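Local atomic coordinates of beta-N-acetylhexosaminidase (PDB entry 4PYS), a protein that probably hydrolyses terminal N-acetylhexosamine residues from the non-reducing ends of glycans, as other family 20 glycoside hydrolases do. Residues K151-A156 and I210-D215; L159-F164 and P452-L457; S433-W436 and G440-E443. All blocks are in the same frame, centred on the assembly; numbering follows the deposited sequence.

Interaction 1. Residues K151-A156 and I210-D215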
ATOM      1  N   LYS A 151       3.674  -4.543 -11.124  1.00 20.18           N
ATOM      2  CA  LYS A 151       2.697  -5.625 -10.984  1.00 21.86           C
ATOM      3  C   LYS A 151       1.872  -5.481  -9.713  1.00 18.28           C
ATOM      4  O   LYS A 151       0.659  -5.710  -9.718  1.00 17.29           O
ATOM      5  CB  LYS A 151       3.412  -6.982 -10.983  1.00 23.76           C
ATOM      6  CG  LYS A 151       2.530  -8.161 -10.518  1.00 21.47           C
ATOM      7  CD  LYS A 151       3.251  -9.498 -10.694  1.00 22.69           C
ATOM      8  CE  LYS A 151       2.387 -10.678 -10.178  1.00 25.14           C
ATOM      9  NZ  LYS A 151       3.084 -11.996 -10.399  1.00 23.75           N
ATOM     10  N   TYR A 152       2.518  -5.085  -8.623  1.00 19.26           N
ATOM     11  CA  TYR A 152       1.785  -4.973  -7.359  1.00 18.49           C
ATOM     12  C   TYR A 152       1.050  -3.653  -7.204  1.00 19.76           C
ATOM     13  O   TYR A 152       0.027  -3.579  -6.510  1.00 19.10           O
ATOM     14  CB  TYR A 152       2.701  -5.321  -6.172  1.00 19.26           C
ATOM     15  CG  TYR A 152       3.063  -6.773  -6.283  1.00 19.68           C
ATOM     16  CD1 TYR A 152       2.097  -7.756  -6.090  1.00 21.12           C
ATOM     17  CD2 TYR A 152       4.337  -7.168  -6.653  1.00 22.25           C
ATOM     18  CE1 TYR A 152       2.402  -9.099  -6.238  1.00 22.43           C
ATOM     19  CE2 TYR A 152       4.653  -8.511  -6.791  1.00 23.44           C
ATOM     20  CZ  TYR A 152       3.688  -9.464  -6.586  1.00 24.73           C
ATOM     21  OH  TYR A 152       4.013 -10.791  -6.747  1.00 23.58           O
ATOM     22  N   ILE A 153       1.536  -2.614  -7.876  1.00 18.71           N
ATOM     23  CA  ILE A 153       0.761  -1.378  -7.977  1.00 18.82           C
ATOM     24  C   ILE A 153      -0.504  -1.652  -8.797  1.00 19.10           C
ATOM     25  O   ILE A 153      -1.613  -1.234  -8.435  1.00 18.67           O
ATOM     26  CB  ILE A 153       1.599  -0.287  -8.648  1.00 21.04           C
ATOM     27  CG1 ILE A 153       2.677   0.192  -7.671  1.00 20.67           C
ATOM     28  CG2 ILE A 153       0.700   0.875  -9.133  1.00 20.11           C
ATOM     29  CD1 ILE A 153       3.706   1.158  -8.278  1.00 21.25           C
ATOM     30  N   ASP A 154      -0.338  -2.378  -9.898  1.00 16.74           N
ATOM     31  CA  ASP A 154      -1.480  -2.754 -10.726  1.00 17.71           C
ATOM     32  C   ASP A 154      -2.460  -3.607  -9.921  1.00 21.13           C
ATOM     33  O   ASP A 154      -3.683  -3.440 -10.032  1.00 19.97           O
ATOM     34  CB  ASP A 154      -0.982  -3.516 -11.960  1.00 20.36           C
ATOM     35  CG  ASP A 154      -1.986  -3.533 -13.094  1.00 25.66           C
ATOM     36  OD1 ASP A 154      -2.595  -2.475 -13.386  1.00 23.20           O
ATOM     37  OD2 ASP A 154      -2.162  -4.613 -13.701  1.00 27.15           O
HETATM   38  N   MSE A 155      -1.933  -4.511  -9.096  1.00 18.86           N
HETATM   39  CA  MSE A 155      -2.794  -5.329  -8.231  1.00 19.22           C
HETATM   40  C   MSE A 155      -3.593  -4.454  -7.274  1.00 16.85           C
HETATM   41  O   MSE A 155      -4.802  -4.651  -7.081  1.00 18.57           O
HETATM   42  CB  MSE A 155      -1.959  -6.324  -7.422  1.00 19.19           C
HETATM   43  CG  MSE A 155      -2.806  -7.087  -6.415  1.00 20.13           C
HETATM   44 SE   MSE A 155      -1.721  -7.860  -4.996  0.70 21.50          SE
HETATM   45  CE  MSE A 155      -1.309  -6.205  -4.067  1.00 23.64           C
ATOM     46  N   ALA A 156      -2.929  -3.482  -6.677  1.00 18.28           N
ATOM     47  CA  ALA A 156      -3.587  -2.625  -5.694  1.00 18.10           C
ATOM     48  C   ALA A 156      -4.764  -1.920  -6.351  1.00 21.37           C
ATOM     49  O   ALA A 156      -5.858  -1.877  -5.800  1.00 16.77           O
ATOM     50  CB  ALA A 156      -2.582  -1.612  -5.133  1.00 17.57           C
ATOM     51  N   ILE A 210       5.913   6.434 -10.345  1.00 28.19           N
ATOM     52  CA  ILE A 210       4.901   7.398  -9.915  1.00 26.91           C
ATOM     53  C   ILE A 210       3.872   7.660 -11.013  1.00 27.47           C
ATOM     54  O   ILE A 210       2.678   7.766 -10.737  1.00 28.03           O
ATOM     55  CB  ILE A 210       5.549   8.743  -9.497  1.00 33.01           C
ATOM     56  CG1 ILE A 210       6.392   8.542  -8.246  1.00 34.47           C
ATOM     57  CG2 ILE A 210       4.478   9.808  -9.243  1.00 34.47           C
ATOM     58  CD1 ILE A 210       5.569   8.177  -7.046  1.00 32.67           C
ATOM     59  N   GLY A 211       4.339   7.773 -12.255  1.00 28.76           N
ATOM     60  CA  GLY A 211       3.446   8.018 -13.374  1.00 31.88           C
ATOM     61  C   GLY A 211       2.549   6.819 -13.620  1.00 29.52           C
ATOM     62  O   GLY A 211       1.345   6.964 -13.852  1.00 33.83           O
ATOM     63  N   TYR A 212       3.131   5.628 -13.557  1.00 28.00           N
ATOM     64  CA  TYR A 212       2.372   4.384 -13.735  1.00 28.06           C
ATOM     65  C   TYR A 212       1.274   4.261 -12.689  1.00 27.74           C
ATOM     66  O   TYR A 212       0.122   3.903 -12.983  1.00 23.71           O
ATOM     67  CB  TYR A 212       3.333   3.196 -13.637  1.00 26.96           C
ATOM     68  CG  TYR A 212       2.701   1.834 -13.839  1.00 25.07           C
ATOM     69  CD1 TYR A 212       2.541   1.308 -15.113  1.00 25.72           C
ATOM     70  CD2 TYR A 212       2.283   1.065 -12.750  1.00 23.93           C
ATOM     71  CE1 TYR A 212       1.966   0.057 -15.309  1.00 26.58           C
ATOM     72  CE2 TYR A 212       1.705  -0.202 -12.940  1.00 22.85           C
ATOM     73  CZ  TYR A 212       1.560  -0.689 -14.220  1.00 28.18           C
ATOM     74  OH  TYR A 212       0.994  -1.932 -14.421  1.00 24.69           O
ATOM     75  N   ALA A 213       1.630   4.570 -11.451  1.00 24.31           N
ATOM     76  CA  ALA A 213       0.678   4.488 -10.354  1.00 24.48           C
ATOM     77  C   ALA A 213      -0.443   5.509 -10.531  1.00 25.65           C
ATOM     78  O   ALA A 213      -1.609   5.184 -10.343  1.00 22.68           O
ATOM     79  CB  ALA A 213       1.389   4.695  -9.028  1.00 24.35           C
ATOM     80  N   ALA A 214      -0.085   6.738 -10.889  1.00 26.76           N
ATOM     81  CA  ALA A 214      -1.078   7.799 -11.061  1.00 29.95           C
ATOM     82  C   ALA A 214      -2.126   7.418 -12.106  1.00 29.45           C
ATOM     83  O   ALA A 214      -3.309   7.718 -11.937  1.00 32.26           O
ATOM     84  CB  ALA A 214      -0.398   9.118 -11.434  1.00 30.95           C
ATOM     85  N   ASP A 215      -1.689   6.741 -13.170  1.00 25.29           N
ATOM     86  CA  ASP A 215      -2.597   6.313 -14.234  1.00 28.35           C
ATOM     87  C   ASP A 215      -3.616   5.301 -13.745  1.00 28.73           C
ATOM     88  O   ASP A 215      -4.628   5.061 -14.406  1.00 32.52           O
ATOM     89  CB  ASP A 215      -1.820   5.711 -15.407  1.00 31.46           C
ATOM     90  CG  ASP A 215      -1.120   6.759 -16.233  1.00 43.46           C
ATOM     91  OD1 ASP A 215      -1.564   7.925 -16.192  1.00 49.34           O
ATOM     92  OD2 ASP A 215      -0.134   6.414 -16.920  1.00 41.06           O
TER
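Tyr212 and Ile153 meet where helix 146-158 and helix 203-214 run side by side, two neighbours in the outer layer of the TIM barrel expected of a family 20 catalytic domain. The helices follow almost the same direction, with axes 10.0 Å apart at closest approach and a crossing angle of -21°. Across that spacing Tyr212 and Ile153 supply most of the contact, with Ala213 adding a smaller share. With CG anti to the backbone N (chi1 -178°), the Tyr212 side chain reaches across to the other helix, which receives one edge of the ring. Near the ring plane at this edge lie CG2 of Ile153 and the backbone N of Asp154; the isoleucine methyl is 4.0 Å from Tyr212 CD2, so it packs beside the ring and not over a face. The same CG2 also settles on Ala213, 3.8 Å from its CA and 3.9 Å from its CB, so that one methyl of Ile153 nestles in the corner between the Tyr212 ring edge and Ala213 of the same helix. Ala213 itself also packs on Val220 of strand 219-223, which seats helix 203-214 on the barrel sheet. At the far end of the ring the phenol oxygen passes Asp154, whose carboxylate is turned 59° from the ring plane, but no hydrogen bond joins the two. The carboxylate is instead held by salt bridges, OD1 to Arg216 and OD2 to Lys49. Arg216 also engages Tyr212, by a cation-pi contact with its ring and a hydrogen bond from NE to its carbonyl O, and so joins Asp154 to the second helix. The closest approach of Asp154 to Tyr212 is thus through carbon, with Asp154 CB 3.5 Å from Tyr212 OH.

Interaction 2. Residues L159-F164 and P452-L457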
ATOM      1  N   LEU A 159      -7.766  -4.124  -7.070  1.00 15.77           N
ATOM      2  CA  LEU A 159      -8.530  -4.486  -5.882  1.00 14.34           C
ATOM      3  C   LEU A 159      -9.134  -3.242  -5.230  1.00 17.97           C
ATOM      4  O   LEU A 159      -9.618  -3.295  -4.093  1.00 16.06           O
ATOM      5  CB  LEU A 159      -7.615  -5.211  -4.893  1.00 20.16           C
ATOM      6  CG  LEU A 159      -7.111  -6.572  -5.408  1.00 22.27           C
ATOM      7  CD1 LEU A 159      -6.202  -7.238  -4.397  1.00 22.69           C
ATOM      8  CD2 LEU A 159      -8.264  -7.485  -5.744  1.00 22.85           C
ATOM      9  N   LYS A 160      -9.108  -2.140  -5.977  1.00 16.01           N
ATOM     10  CA  LYS A 160      -9.671  -0.848  -5.558  1.00 16.53           C
ATOM     11  C   LYS A 160      -9.006  -0.210  -4.327  1.00 15.81           C
ATOM     12  O   LYS A 160      -9.621   0.581  -3.625  1.00 15.56           O
ATOM     13  CB  LYS A 160     -11.199  -0.945  -5.387  1.00 16.93           C
ATOM     14  CG  LYS A 160     -11.910  -1.340  -6.703  1.00 17.58           C
ATOM     15  CD  LYS A 160     -13.412  -1.016  -6.621  1.00 15.62           C
ATOM     16  CE  LYS A 160     -14.129  -1.233  -7.947  1.00 18.27           C
ATOM     17  NZ  LYS A 160     -14.351  -2.700  -8.231  1.00 17.37           N
HETATM   18  N   MSE A 161      -7.740  -0.532  -4.090  1.00 16.88           N
HETATM   19  CA  MSE A 161      -6.975   0.200  -3.081  1.00 16.23           C
HETATM   20  C   MSE A 161      -6.538   1.530  -3.631  1.00 17.84           C
HETATM   21  O   MSE A 161      -6.691   1.788  -4.832  1.00 19.54           O
HETATM   22  CB  MSE A 161      -5.768  -0.628  -2.669  1.00 14.73           C
HETATM   23  CG  MSE A 161      -6.221  -1.947  -2.100  1.00 15.41           C
HETATM   24 SE   MSE A 161      -4.673  -2.944  -1.470  0.71 22.91          SE
HETATM   25  CE  MSE A 161      -5.601  -4.615  -1.036  1.00 25.13           C
ATOM     26  N   ASN A 162      -6.040   2.401  -2.759  1.00 15.56           N
ATOM     27  CA  ASN A 162      -5.606   3.712  -3.223  1.00 15.31           C
ATOM     28  C   ASN A 162      -4.195   4.126  -2.841  1.00 18.92           C
ATOM     29  O   ASN A 162      -3.734   5.181  -3.284  1.00 18.53           O
ATOM     30  CB  ASN A 162      -6.601   4.831  -2.860  1.00 17.42           C
ATOM     31  CG  ASN A 162      -6.971   4.862  -1.382  1.00 20.30           C
ATOM     32  OD1 ASN A 162      -6.466   4.082  -0.572  1.00 20.31           O
ATOM     33  ND2 ASN A 162      -7.870   5.796  -1.023  1.00 20.10           N
ATOM     34  N   TYR A 163      -3.503   3.317  -2.040  1.00 16.76           N
ATOM     35  CA  TYR A 163      -2.115   3.636  -1.701  1.00 16.87           C
ATOM     36  C   TYR A 163      -1.233   2.418  -1.865  1.00 18.91           C
ATOM     37  O   TYR A 163      -1.615   1.310  -1.506  1.00 19.79           O
ATOM     38  CB  TYR A 163      -1.973   4.137  -0.254  1.00 17.69           C
ATOM     39  CG  TYR A 163      -2.665   5.444   0.033  1.00 21.03           C
ATOM     40  CD1 TYR A 163      -2.051   6.662  -0.247  1.00 20.69           C
ATOM     41  CD2 TYR A 163      -3.935   5.461   0.588  1.00 20.44           C
ATOM     42  CE1 TYR A 163      -2.696   7.871   0.026  1.00 24.48           C
ATOM     43  CE2 TYR A 163      -4.590   6.665   0.854  1.00 24.28           C
ATOM     44  CZ  TYR A 163      -3.969   7.855   0.571  1.00 25.82           C
ATOM     45  OH  TYR A 163      -4.627   9.041   0.846  1.00 24.48           O
ATOM     46  N   PHE A 164      -0.033   2.641  -2.385  1.00 18.79           N
ATOM     47  CA  PHE A 164       0.986   1.605  -2.407  1.00 17.67           C
ATOM     48  C   PHE A 164       2.088   2.115  -1.495  1.00 22.95           C
ATOM     49  O   PHE A 164       2.707   3.149  -1.766  1.00 21.73           O
ATOM     50  CB  PHE A 164       1.518   1.394  -3.827  1.00 19.06           C
ATOM     51  CG  PHE A 164       2.683   0.428  -3.912  1.00 21.85           C
ATOM     52  CD1 PHE A 164       2.474  -0.948  -3.834  1.00 26.56           C
ATOM     53  CD2 PHE A 164       3.978   0.898  -4.092  1.00 24.39           C
ATOM     54  CE1 PHE A 164       3.548  -1.843  -3.921  1.00 24.75           C
ATOM     55  CE2 PHE A 164       5.068   0.016  -4.169  1.00 22.70           C
ATOM     56  CZ  PHE A 164       4.850  -1.354  -4.088  1.00 21.33           C
ATOM     57  N   PRO A 452      -4.723 -16.185  -1.840  1.00 17.95           N
ATOM     58  CA  PRO A 452      -5.914 -15.341  -1.956  1.00 16.02           C
ATOM     59  C   PRO A 452      -6.189 -14.451  -0.754  1.00 18.36           C
ATOM     60  O   PRO A 452      -7.186 -13.759  -0.776  1.00 16.56           O
ATOM     61  CB  PRO A 452      -7.054 -16.374  -2.052  1.00 20.75           C
ATOM     62  CG  PRO A 452      -6.557 -17.515  -1.209  1.00 19.84           C
ATOM     63  CD  PRO A 452      -5.057 -17.572  -1.452  1.00 20.19           C
ATOM     64  N   ARG A 453      -5.359 -14.459   0.279  1.00 18.91           N
ATOM     65  CA  ARG A 453      -5.743 -13.724   1.484  1.00 18.72           C
ATOM     66  C   ARG A 453      -5.890 -12.217   1.281  1.00 19.67           C
ATOM     67  O   ARG A 453      -6.680 -11.566   1.970  1.00 16.66           O
ATOM     68  CB  ARG A 453      -4.806 -14.051   2.644  1.00 20.22           C
ATOM     69  CG  ARG A 453      -4.950 -15.503   3.128  1.00 19.41           C
ATOM     70  CD  ARG A 453      -3.875 -15.877   4.152  1.00 21.57           C
ATOM     71  NE  ARG A 453      -2.540 -15.669   3.589  1.00 19.78           N
ATOM     72  CZ  ARG A 453      -1.414 -15.671   4.291  1.00 21.41           C
ATOM     73  NH1 ARG A 453      -1.440 -15.888   5.601  1.00 21.51           N
ATOM     74  NH2 ARG A 453      -0.254 -15.448   3.677  1.00 19.23           N
ATOM     75  N   ILE A 454      -5.170 -11.649   0.323  1.00 15.75           N
ATOM     76  CA  ILE A 454      -5.354 -10.208   0.061  1.00 15.35           C
ATOM     77  C   ILE A 454      -6.779  -9.873  -0.404  1.00 18.92           C
ATOM     78  O   ILE A 454      -7.251  -8.745  -0.254  1.00 18.46           O
ATOM     79  CB  ILE A 454      -4.319  -9.666  -0.957  1.00 16.77           C
ATOM     80  CG1 ILE A 454      -4.293  -8.130  -0.895  1.00 21.52           C
ATOM     81  CG2 ILE A 454      -4.614 -10.168  -2.372  1.00 18.08           C
ATOM     82  CD1 ILE A 454      -2.958  -7.535  -1.157  1.00 26.08           C
ATOM     83  N   LEU A 455      -7.485 -10.857  -0.955  1.00 15.92           N
ATOM     84  CA  LEU A 455      -8.831 -10.579  -1.426  1.00 15.00           C
ATOM     85  C   LEU A 455      -9.755 -10.317  -0.245  1.00 17.78           C
ATOM     86  O   LEU A 455     -10.703  -9.542  -0.353  1.00 16.19           O
ATOM     87  CB  LEU A 455      -9.364 -11.763  -2.251  1.00 15.54           C
ATOM     88  CG  LEU A 455      -8.612 -12.041  -3.550  1.00 19.83           C
ATOM     89  CD1 LEU A 455      -9.165 -13.293  -4.222  1.00 19.85           C
ATOM     90  CD2 LEU A 455      -8.746 -10.855  -4.483  1.00 23.35           C
ATOM     91  N   ALA A 456      -9.491 -10.977   0.876  1.00 15.49           N
ATOM     92  CA  ALA A 456     -10.312 -10.761   2.066  1.00 16.14           C
ATOM     93  C   ALA A 456     -10.022  -9.380   2.631  1.00 16.76           C
ATOM     94  O   ALA A 456     -10.928  -8.679   3.078  1.00 16.74           O
ATOM     95  CB  ALA A 456     -10.045 -11.834   3.101  1.00 19.40           C
ATOM     96  N   LEU A 457      -8.755  -8.983   2.593  1.00 15.76           N
ATOM     97  CA  LEU A 457      -8.377  -7.640   3.044  1.00 15.57           C
ATOM     98  C   LEU A 457      -8.987  -6.573   2.145  1.00 14.91           C
ATOM     99  O   LEU A 457      -9.533  -5.580   2.638  1.00 15.76           O
ATOM    100  CB  LEU A 457      -6.846  -7.505   3.111  1.00 13.72           C
ATOM    101  CG  LEU A 457      -6.222  -8.404   4.182  1.00 16.39           C
ATOM    102  CD1 LEU A 457      -4.693  -8.425   4.091  1.00 17.96           C
ATOM    103  CD2 LEU A 457      -6.683  -7.978   5.577  1.00 17.73           C
TER
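Leu159 points its CB toward Ile454 and Leu455, where the end of helix 146-158 faces the start of helix 453-462. CB and CG serve as the stem, and the two methyls at the tip part company. CD1 goes to Ile454, 3.9 Å from its CG2 and 4.1 Å from its CG1, while CD2 meets CD2 of Leu455 at 3.6 Å, the two leucines crossing at about a right angle. Leu455 directs its CB away from residues 159-164, yet its CD2 comes back to supply that methyl. Met161, a selenomethionine, approaches Ile454 beside Leu159. Its chain is extended beyond CG, which carries the terminal CE to within 3.8 Å of Ile454 CG1. With CG1 anti to the backbone N (chi1 -164°), Ile454 turns CG1 and CD1 to Met161 CE, while CG2, between the backbone N and the carbonyl carbon, meets Leu159 CD1. Between Leu159 and Met161, Lys160 adopts positive phi as the C-prime residue of a Schellman motif that ends helix 146-158 and turns the chain into barrel strand 163-170. Phe135 of strand 132-138 touches both Met161 and Ile454, so the cluster rests on the barrel wall. All the cross-contact pairs are carbon against carbon and no hydrogen bond spans them, so across these two segments the cohesion is apolar, from burial and close fit of the side chains.

Interaction 3. Residues S433-W436 and G440-E443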
ATOM      1  N   SER A 433      -2.381  -3.645   4.293  1.00 17.39           N
ATOM      2  CA  SER A 433      -1.987  -5.038   4.136  1.00 17.58           C
ATOM      3  C   SER A 433      -0.501  -4.966   3.823  1.00 20.82           C
ATOM      4  O   SER A 433      -0.032  -3.954   3.288  1.00 20.55           O
ATOM      5  CB  SER A 433      -2.733  -5.669   2.974  1.00 17.34           C
ATOM      6  OG  SER A 433      -2.614  -4.886   1.799  1.00 18.33           O
ATOM      7  N   ALA A 434       0.252  -6.008   4.166  1.00 19.80           N
ATOM      8  CA  ALA A 434       1.697  -5.929   3.987  1.00 22.82           C
ATOM      9  C   ALA A 434       2.320  -7.235   3.553  1.00 22.26           C
ATOM     10  O   ALA A 434       1.862  -8.325   3.920  1.00 20.28           O
ATOM     11  CB  ALA A 434       2.368  -5.448   5.263  1.00 22.77           C
ATOM     12  N   LEU A 435       3.398  -7.111   2.791  1.00 19.18           N
ATOM     13  CA  LEU A 435       4.195  -8.273   2.437  1.00 19.20           C
ATOM     14  C   LEU A 435       5.646  -7.965   2.777  1.00 19.92           C
ATOM     15  O   LEU A 435       6.352  -7.323   1.989  1.00 21.36           O
ATOM     16  CB  LEU A 435       4.035  -8.585   0.943  1.00 18.28           C
ATOM     17  CG  LEU A 435       4.575  -9.928   0.411  1.00 22.70           C
ATOM     18  CD1 LEU A 435       6.099 -10.032   0.375  1.00 21.57           C
ATOM     19  CD2 LEU A 435       4.004 -11.091   1.215  1.00 25.41           C
ATOM     20  N   TRP A 436       6.086  -8.405   3.954  1.00 19.60           N
ATOM     21  CA  TRP A 436       7.471  -8.236   4.377  1.00 23.24           C
ATOM     22  C   TRP A 436       8.296  -9.352   3.764  1.00 24.65           C
ATOM     23  O   TRP A 436       7.839 -10.485   3.668  1.00 24.74           O
ATOM     24  CB  TRP A 436       7.579  -8.309   5.904  1.00 21.80           C
ATOM     25  CG  TRP A 436       6.858  -7.190   6.575  1.00 24.12           C
ATOM     26  CD1 TRP A 436       5.576  -7.200   7.049  1.00 24.40           C
ATOM     27  CD2 TRP A 436       7.370  -5.875   6.828  1.00 23.87           C
ATOM     28  NE1 TRP A 436       5.261  -5.969   7.587  1.00 22.92           N
ATOM     29  CE2 TRP A 436       6.346  -5.139   7.461  1.00 23.32           C
ATOM     30  CE3 TRP A 436       8.596  -5.250   6.580  1.00 25.05           C
ATOM     31  CZ2 TRP A 436       6.511  -3.807   7.849  1.00 24.79           C
ATOM     32  CZ3 TRP A 436       8.760  -3.926   6.972  1.00 32.84           C
ATOM     33  CH2 TRP A 436       7.720  -3.220   7.597  1.00 29.02           C
ATOM     34  N   GLY A 440      14.340 -14.114   3.057  1.00 32.23           N
ATOM     35  CA  GLY A 440      14.688 -14.373   1.667  1.00 35.89           C
ATOM     36  C   GLY A 440      13.518 -14.661   0.742  1.00 32.82           C
ATOM     37  O   GLY A 440      13.599 -15.562  -0.093  1.00 32.80           O
ATOM     38  N   VAL A 441      12.438 -13.898   0.884  1.00 28.86           N
ATOM     39  CA  VAL A 441      11.300 -14.010  -0.024  1.00 29.12           C
ATOM     40  C   VAL A 441      11.621 -13.314  -1.348  1.00 25.71           C
ATOM     41  O   VAL A 441      11.575 -12.089  -1.446  1.00 30.75           O
ATOM     42  CB  VAL A 441      10.023 -13.415   0.597  1.00 26.02           C
ATOM     43  CG1 VAL A 441       8.852 -13.454  -0.403  1.00 26.36           C
ATOM     44  CG2 VAL A 441       9.663 -14.170   1.874  1.00 26.53           C
ATOM     45  N   THR A 442      11.963 -14.105  -2.358  1.00 27.20           N
ATOM     46  CA  THR A 442      12.314 -13.583  -3.670  1.00 25.55           C
ATOM     47  C   THR A 442      11.032 -13.334  -4.456  1.00 29.27           C
ATOM     48  O   THR A 442       9.944 -13.652  -3.979  1.00 26.22           O
ATOM     49  CB  THR A 442      13.180 -14.584  -4.434  1.00 28.76           C
ATOM     50  OG1 THR A 442      12.458 -15.814  -4.551  1.00 31.26           O
ATOM     51  CG2 THR A 442      14.489 -14.842  -3.698  1.00 32.48           C
ATOM     52  N   GLU A 443      11.152 -12.770  -5.652  1.00 26.65           N
ATOM     53  CA  GLU A 443       9.963 -12.372  -6.418  1.00 33.25           C
ATOM     54  C   GLU A 443       9.025 -13.549  -6.713  1.00 25.43           C
ATOM     55  O   GLU A 443       7.795 -13.396  -6.687  1.00 27.32           O
ATOM     56  CB  GLU A 443      10.373 -11.723  -7.743  1.00 35.63           C
ATOM     57  CG  GLU A 443      11.095 -10.386  -7.596  1.00 37.35           C
ATOM     58  CD  GLU A 443      11.308  -9.695  -8.927  1.00 39.03           C
ATOM     59  OE1 GLU A 443      10.514  -9.939  -9.859  1.00 37.25           O
ATOM     60  OE2 GLU A 443      12.266  -8.907  -9.039  1.00 38.18           O
TER
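Val441 presents its two methyls to Leu435 and Trp436, folding the loop after strand 428-435 back over the end of the strand and the residue that follows it. The strand lies in the parallel sheet of the TIM barrel beside strand 132-138, and the contact sits at its C-terminal end, the side on which the active sites of such barrels are found. Val441 CG1, placed anti to the backbone N (chi1 176°), faces Leu435 CD1 at 4.5 Å. This is a light apolar touch, and the two segments bury little surface from each other. Leu435 reaches it by its tip, as its CG is also anti to its own N (chi1 -169°). Arg449 of helix 447-450 packs against both Leu435 and Val441, so the following helix helps to enclose the pair. Trp436 meets Val441 through its backbone carbonyl; its indole lies on another side, meeting His167 edge-to-face and the Tyr390 ring at about 50°. A glycerol molecule, probably from the crystallisation liquor, lies about 3 Å from the Trp436 side chain; such molecules often mark pockets, and this one is at the end of the barrel where active sites lie. Further along the loop, Glu443 is anchored by Thr148 and the backbone N of Lys145. The second methyl of Val441, CG2, comes to 4.5 Å from the carbonyl O of Trp436.

All three contacts belong to the family 20 catalytic domain. Interactions 1 and 2 have centres 13 Å apart. Their segments alternate along the chain, helix 146-158 of the first being followed directly by strand 163-170 of the second, and Met155 CE touches Ile454 CD1 at 3.6 Å. Interaction 3, centred 15 Å from interaction 2, is nested inside the long loop that interaction 2 closes and touches it where Leu457 CD1 meets Ser433 CB. Interactions 1 and 3 lie about 17 Å apart between centres and do not touch. Interaction 2 therefore links the other two, joining early and late parts of the barrel around strands 132-138, 163-170 and 428-435.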